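Local atomic coordinates of putative antioxidant defense protein Mlr4105 (Mesorhizobium loti, PDB entry 3C1L), a protein that probably has peroxiredoxin activity in antioxidant defence, as an all-helical member of the carboxymuconolactone decarboxylase family in the AhpD-like clan. Residues Pro101-Gly104 with Glu105-Met109; Ala135-Glu139 with Ala140-Ala144. All blocks are in the same frame, centred on the assembly; numbering follows the deposited sequence.

Contact 1 of 2, residues Pro101-Gly104 with Glu105-Met109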
ATOM      1  N   PRO B 101      10.909  29.834   9.898  1.00 28.96           N
ATOM      2  CA  PRO B 101      11.280  28.515  10.419  1.00 29.26           C
ATOM      3  C   PRO B 101      10.120  27.510  10.514  1.00 30.43           C
ATOM      4  O   PRO B 101      10.328  26.351  10.206  1.00 33.30           O
ATOM      5  CB  PRO B 101      11.798  28.830  11.817  1.00 29.20           C
ATOM      6  CG  PRO B 101      12.286  30.211  11.729  1.00 30.85           C
ATOM      7  CD  PRO B 101      11.280  30.896  10.844  1.00 28.70           C
ATOM      8  N   ALA B 102       8.941  27.946  10.966  1.00 28.53           N
ATOM      9  CA  ALA B 102       7.719  27.114  10.992  1.00 28.82           C
ATOM     10  C   ALA B 102       7.315  26.525   9.618  1.00 30.97           C
ATOM     11  O   ALA B 102       6.988  25.331   9.501  1.00 30.05           O
ATOM     12  CB  ALA B 102       6.560  27.935  11.549  1.00 29.28           C
ATOM     13  N   LEU B 103       7.329  27.351   8.572  1.00 30.56           N
ATOM     14  CA  LEU B 103       7.073  26.842   7.208  1.00 30.58           C
ATOM     15  C   LEU B 103       8.018  25.696   6.927  1.00 29.54           C
ATOM     16  O   LEU B 103       7.612  24.657   6.385  1.00 29.69           O
ATOM     17  CB  LEU B 103       7.237  27.949   6.148  1.00 31.13           C
ATOM     18  CG  LEU B 103       7.120  27.487   4.694  1.00 31.35           C
ATOM     19  CD1 LEU B 103       5.705  27.109   4.395  1.00 29.00           C
ATOM     20  CD2 LEU B 103       7.609  28.595   3.740  1.00 33.31           C
ATOM     21  N   GLY B 104       9.290  25.867   7.289  1.00 28.47           N
ATOM     22  CA  GLY B 104      10.275  24.786   7.090  1.00 29.45           C
ATOM     23  C   GLY B 104       9.798  23.488   7.738  1.00 27.65           C
ATOM     24  O   GLY B 104       9.818  22.434   7.122  1.00 28.14           O
ATOM     25  N   GLU B 105       9.324  23.617   8.976  1.00 29.19           N
ATOM     26  CA  GLU B 105       8.854  22.498   9.775  1.00 28.47           C
ATOM     27  C   GLU B 105       7.570  21.885   9.185  1.00 28.88           C
ATOM     28  O   GLU B 105       7.488  20.676   9.071  1.00 28.59           O
ATOM     29  CB  GLU B 105       8.696  22.904  11.241  1.00 29.71           C
ATOM     30  CG  GLU B 105      10.022  23.393  11.883  1.00 30.54           C
ATOM     31  CD  GLU B 105      11.064  22.275  12.072  1.00 35.96           C
ATOM     32  OE1 GLU B 105      10.993  21.519  13.077  1.00 36.90           O
ATOM     33  OE2 GLU B 105      11.966  22.150  11.216  1.00 36.36           O
HETATM   34  N   MSE B 106       6.623  22.697   8.744  1.00 27.39           N
HETATM   35  CA  MSE B 106       5.399  22.163   8.105  1.00 28.15           C
HETATM   36  C   MSE B 106       5.647  21.360   6.852  1.00 28.72           C
HETATM   37  O   MSE B 106       4.999  20.327   6.632  1.00 27.39           O
HETATM   38  CB  MSE B 106       4.430  23.281   7.770  1.00 28.54           C
HETATM   39  CG  MSE B 106       3.872  23.944   9.000  1.00 30.03           C
HETATM   40 SE   MSE B 106       2.816  25.536   8.666  0.75 36.64          SE
HETATM   41  CE  MSE B 106       2.187  25.832  10.470  1.00 33.56           C
ATOM     42  N   LEU B 107       6.564  21.811   6.012  1.00 26.70           N
ATOM     43  CA  LEU B 107       6.855  21.067   4.800  1.00 30.04           C
ATOM     44  C   LEU B 107       7.504  19.710   5.117  1.00 27.83           C
ATOM     45  O   LEU B 107       7.222  18.690   4.457  1.00 29.14           O
ATOM     46  CB  LEU B 107       7.732  21.889   3.888  1.00 31.39           C
ATOM     47  CG  LEU B 107       7.003  22.845   2.939  1.00 30.79           C
ATOM     48  CD1 LEU B 107       5.743  23.488   3.525  1.00 35.10           C
ATOM     49  CD2 LEU B 107       8.010  23.867   2.610  1.00 38.66           C
ATOM     50  N   VAL B 108       8.387  19.702   6.116  1.00 28.60           N
ATOM     51  CA  VAL B 108       9.049  18.448   6.571  1.00 29.27           C
ATOM     52  C   VAL B 108       7.997  17.489   7.150  1.00 29.94           C
ATOM     53  O   VAL B 108       8.057  16.275   6.936  1.00 33.35           O
ATOM     54  CB  VAL B 108      10.202  18.730   7.611  1.00 31.09           C
ATOM     55  CG1 VAL B 108      10.744  17.436   8.199  1.00 24.58           C
ATOM     56  CG2 VAL B 108      11.338  19.591   6.980  1.00 24.41           C
HETATM   57  N   MSE B 109       7.009  18.036   7.857  1.00 30.38           N
HETATM   58  CA  MSE B 109       6.058  17.210   8.623  1.00 27.71           C
HETATM   59  C   MSE B 109       4.801  16.879   7.825  1.00 28.52           C
HETATM   60  O   MSE B 109       4.420  15.729   7.737  1.00 27.49           O
HETATM   61  CB  MSE B 109       5.698  17.926   9.913  1.00 27.87           C
HETATM   62  CG  MSE B 109       6.875  18.047  10.891  1.00 26.73           C
HETATM   63 SE   MSE B 109       6.637  19.280  12.329  0.75 26.71          SE
HETATM   64  CE  MSE B 109       8.203  18.878  13.402  1.00 26.54           C
TER
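Leu-103 and Leu-107, one helical turn apart, meet through a methyl group each, with CD1 of Leu-103 lying 3.7 Å from CD1 of Leu-107. Their side chains approach at a slant, and CD1 of Leu-107 also rests 3.6 Å from the carbonyl O of Leu-103. In Leu-103, chi1 (175°) sets CG beside the carbonyl carbon and stands the side chain out from the helix, and CD1 of Leu-107 reaches back to it; leucine supplies a broad apolar tip on both sides. Leu-107 is buried and goes on to touch Val-94 of helix 84-98 and Val-75 of helix 67-80; an alanine in its place would probably leave Leu-103 CD1 without its methyl partner and open a gap against both helices.

Four i to i+4 backbone hydrogen bonds hold the first two turns. Those from Met-106 N to Ala-102 O (2.8 Å) and from Leu-107 N to Leu-103 O (3.1 Å) are the straighter pair, while those from Glu-105 N to Pro-101 O and Val-108 N to Gly-104 O bend more. Proline suits the start of this row, where its carbonyl is used and its missing N-H costs nothing. Val-108 CG2, turned beside its own backbone N, presses within 3.2 Å of Gly-104 O, a tight approach.

The charged end belongs to Glu-105. With CG beside the backbone N (chi1 -60°), CG lies 3.4 Å from Pro-101 O; beyond a bend at chi2, the carboxylate forms salt bridges with Arg-188 of its own chain and Arg-188 of the second subunit.

This is the regular pattern of a short helix, packed on helices 84-98 and 67-80 on one side and against the second subunit on another, in an all-helical AhpD-like fold.

Contact 2 of 2, residues Ala135-Glu139 with Ala140-Ala144; sequences AKIVE and ADRAA
A first torsion that sets CG of Glu-139 opposite its backbone N (chi1 -179°), followed by a bend at chi2, meets the bend at chi3 of Arg-142 and brings carboxylate and guanidinium together three residues apart. Arg-142 grips side-on, NH2 at 2.9 Å and NE at 3.1 Å from the single oxygen OE1 of Glu-139. Both nitrogens come from the same face of the carboxylate, whose plane stands 61° from that of the guanidinium, so the salt bridge is skewed rather than flat. Over one face of the guanidinium lie Glu-139 CA and the carbonyl O of Val-138. Arginine suits the place because it has a nitrogen to spare: NH1 bonds to Ala-174 O of the third subunit, while Glu-139 OE2 pairs with Arg-146.

The carboxylate of Asp-141 reaches back to the loop. Its OD2 accepts the N-H of Val-138 at 2.8 Å, from the anti side and tilted out of the carboxylate plane. In the other direction Asp-141 N donates to Val-138 O, also at 2.8 Å, but from well above the carbonyl plane. OD2 forms a salt bridge with Lys-129 too, so a loop amide and a lysine share one oxygen; that lysine probably steadies its negative charge. Val-138 CG2 packs 3.6 Å from the same OD2, and Ile-137 CA lies 3.2 Å from it, while the buried side chain of Ile-137 leans on Phe-126 and Leu-130 of helix 118-132. From the backbone of Glu-139 onward the first helical bond appears, Ala-143 N to Glu-139 O.

An aspartate accepting the amide three residues before it is half of a capping box at the entry to helix 139-147; valine cannot return the side-chain half.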
ATOM      1  N   ALA B 135       2.631   5.301 -11.848  1.00 26.59           N
ATOM      2  CA  ALA B 135       1.866   4.551 -12.881  1.00 25.74           C
ATOM      3  C   ALA B 135       0.517   5.197 -13.268  1.00 27.21           C
ATOM      4  O   ALA B 135       0.015   4.978 -14.382  1.00 30.93           O
ATOM      5  CB  ALA B 135       1.631   3.087 -12.424  1.00 26.05           C
ATOM      6  N   LYS B 136      -0.049   5.983 -12.350  1.00 26.40           N
ATOM      7  CA  LYS B 136      -1.405   6.482 -12.442  1.00 28.72           C
ATOM      8  C   LYS B 136      -1.554   7.920 -12.914  1.00 29.07           C
ATOM      9  O   LYS B 136      -2.654   8.471 -12.850  1.00 29.09           O
ATOM     10  CB  LYS B 136      -2.074   6.268 -11.070  1.00 30.74           C
ATOM     11  CG  LYS B 136      -2.178   4.738 -10.796  1.00 29.64           C
ATOM     12  CD  LYS B 136      -3.126   4.405  -9.693  1.00 37.51           C
ATOM     13  CE  LYS B 136      -3.386   2.891  -9.646  1.00 35.59           C
ATOM     14  NZ  LYS B 136      -4.464   2.641  -8.710  1.00 36.60           N
ATOM     15  N   ILE B 137      -0.452   8.539 -13.372  1.00 28.43           N
ATOM     16  CA  ILE B 137      -0.495   9.923 -13.843  1.00 29.65           C
ATOM     17  C   ILE B 137      -1.202   9.900 -15.167  1.00 29.92           C
ATOM     18  O   ILE B 137      -0.906   9.041 -16.017  1.00 27.20           O
ATOM     19  CB  ILE B 137       0.927  10.572 -13.986  1.00 31.61           C
ATOM     20  CG1 ILE B 137       1.625  10.618 -12.609  1.00 28.03           C
ATOM     21  CG2 ILE B 137       0.838  11.967 -14.661  1.00 32.17           C
ATOM     22  CD1 ILE B 137       1.118  11.748 -11.657  1.00 31.82           C
ATOM     23  N   VAL B 138      -2.160  10.818 -15.309  1.00 29.05           N
ATOM     24  CA  VAL B 138      -2.982  10.948 -16.501  1.00 28.45           C
ATOM     25  C   VAL B 138      -3.096  12.421 -16.897  1.00 27.86           C
ATOM     26  O   VAL B 138      -2.648  13.298 -16.176  1.00 24.08           O
ATOM     27  CB  VAL B 138      -4.387  10.273 -16.312  1.00 31.25           C
ATOM     28  CG1 VAL B 138      -4.213   8.797 -16.194  1.00 31.98           C
ATOM     29  CG2 VAL B 138      -5.108  10.797 -15.071  1.00 26.63           C
ATOM     30  N   GLU B 139      -3.631  12.663 -18.083  1.00 27.06           N
ATOM     31  CA  GLU B 139      -3.803  14.028 -18.620  1.00 30.49           C
ATOM     32  C   GLU B 139      -4.592  14.944 -17.678  1.00 28.89           C
ATOM     33  O   GLU B 139      -4.320  16.142 -17.638  1.00 31.15           O
ATOM     34  CB  GLU B 139      -4.487  13.990 -19.979  1.00 30.77           C
ATOM     35  CG  GLU B 139      -4.704  15.362 -20.640  1.00 34.21           C
ATOM     36  CD  GLU B 139      -3.429  16.144 -20.848  1.00 39.92           C
ATOM     37  OE1 GLU B 139      -2.359  15.532 -21.094  1.00 34.81           O
ATOM     38  OE2 GLU B 139      -3.507  17.391 -20.757  1.00 39.27           O
ATOM     39  N   ALA B 140      -5.584  14.409 -16.957  1.00 29.03           N
ATOM     40  CA  ALA B 140      -6.253  15.198 -15.896  1.00 28.47           C
ATOM     41  C   ALA B 140      -5.265  15.725 -14.836  1.00 28.55           C
ATOM     42  O   ALA B 140      -5.517  16.712 -14.215  1.00 28.51           O
ATOM     43  CB  ALA B 140      -7.318  14.426 -15.239  1.00 24.70           C
ATOM     44  N   ASP B 141      -4.160  15.044 -14.586  1.00 29.28           N
ATOM     45  CA  ASP B 141      -3.211  15.549 -13.607  1.00 28.61           C
ATOM     46  C   ASP B 141      -2.527  16.819 -14.087  1.00 29.82           C
ATOM     47  O   ASP B 141      -2.361  17.787 -13.300  1.00 28.00           O
ATOM     48  CB  ASP B 141      -2.193  14.478 -13.214  1.00 29.22           C
ATOM     49  CG  ASP B 141      -2.844  13.312 -12.515  1.00 35.03           C
ATOM     50  OD1 ASP B 141      -3.657  13.566 -11.606  1.00 35.41           O
ATOM     51  OD2 ASP B 141      -2.570  12.149 -12.867  1.00 29.68           O
ATOM     52  N   ARG B 142      -2.133  16.795 -15.355  1.00 29.50           N
ATOM     53  CA  ARG B 142      -1.543  17.949 -16.020  1.00 27.79           C
ATOM     54  C   ARG B 142      -2.558  19.077 -16.263  1.00 29.18           C
ATOM     55  O   ARG B 142      -2.232  20.290 -16.131  1.00 26.60           O
ATOM     56  CB  ARG B 142      -0.944  17.511 -17.348  1.00 26.98           C
ATOM     57  CG  ARG B 142       0.267  16.617 -17.221  1.00 26.78           C
ATOM     58  CD  ARG B 142       0.930  16.340 -18.577  1.00 25.75           C
ATOM     59  NE  ARG B 142       0.169  15.395 -19.388  1.00 30.54           N
ATOM     60  CZ  ARG B 142       0.135  14.066 -19.255  1.00 28.68           C
ATOM     61  NH1 ARG B 142       0.831  13.409 -18.341  1.00 32.33           N
ATOM     62  NH2 ARG B 142      -0.649  13.376 -20.064  1.00 38.27           N
ATOM     63  N   ALA B 143      -3.775  18.683 -16.631  1.00 25.00           N
ATOM     64  CA  ALA B 143      -4.876  19.606 -16.772  1.00 28.47           C
ATOM     65  C   ALA B 143      -5.066  20.400 -15.479  1.00 26.90           C
ATOM     66  O   ALA B 143      -5.229  21.612 -15.524  1.00 28.30           O
ATOM     67  CB  ALA B 143      -6.152  18.854 -17.151  1.00 25.52           C
ATOM     68  N   ALA B 144      -5.005  19.732 -14.332  1.00 29.44           N
ATOM     69  CA  ALA B 144      -5.172  20.413 -13.037  1.00 28.63           C
ATOM     70  C   ALA B 144      -4.021  21.413 -12.762  1.00 30.53           C
ATOM     71  O   ALA B 144      -4.278  22.494 -12.258  1.00 32.02           O
ATOM     72  CB  ALA B 144      -5.325  19.400 -11.914  1.00 26.90           C
TER

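In the fold
Contact 1 comes first along the chain, on helix 101-109, and is complete before contact 2 begins in the loop that leads into helix 139-147; helix 118-132 lies between them in sequence. Their centres are about 27 Å apart and their nearest atoms about 19 Å, so neither touches the other. Contact 1 has its centre about 14 Å from that of the chain, against helices 67-80 and 84-98, whereas the centre of contact 2 lies farther out, about 23 Å from it, and contact 2 leans on helix 118-132. Both border other copies in the six-chain assembly: contact 1 the second subunit, contact 2 the third and fourth. A helix and a loop-to-helix junction thus border different subunits.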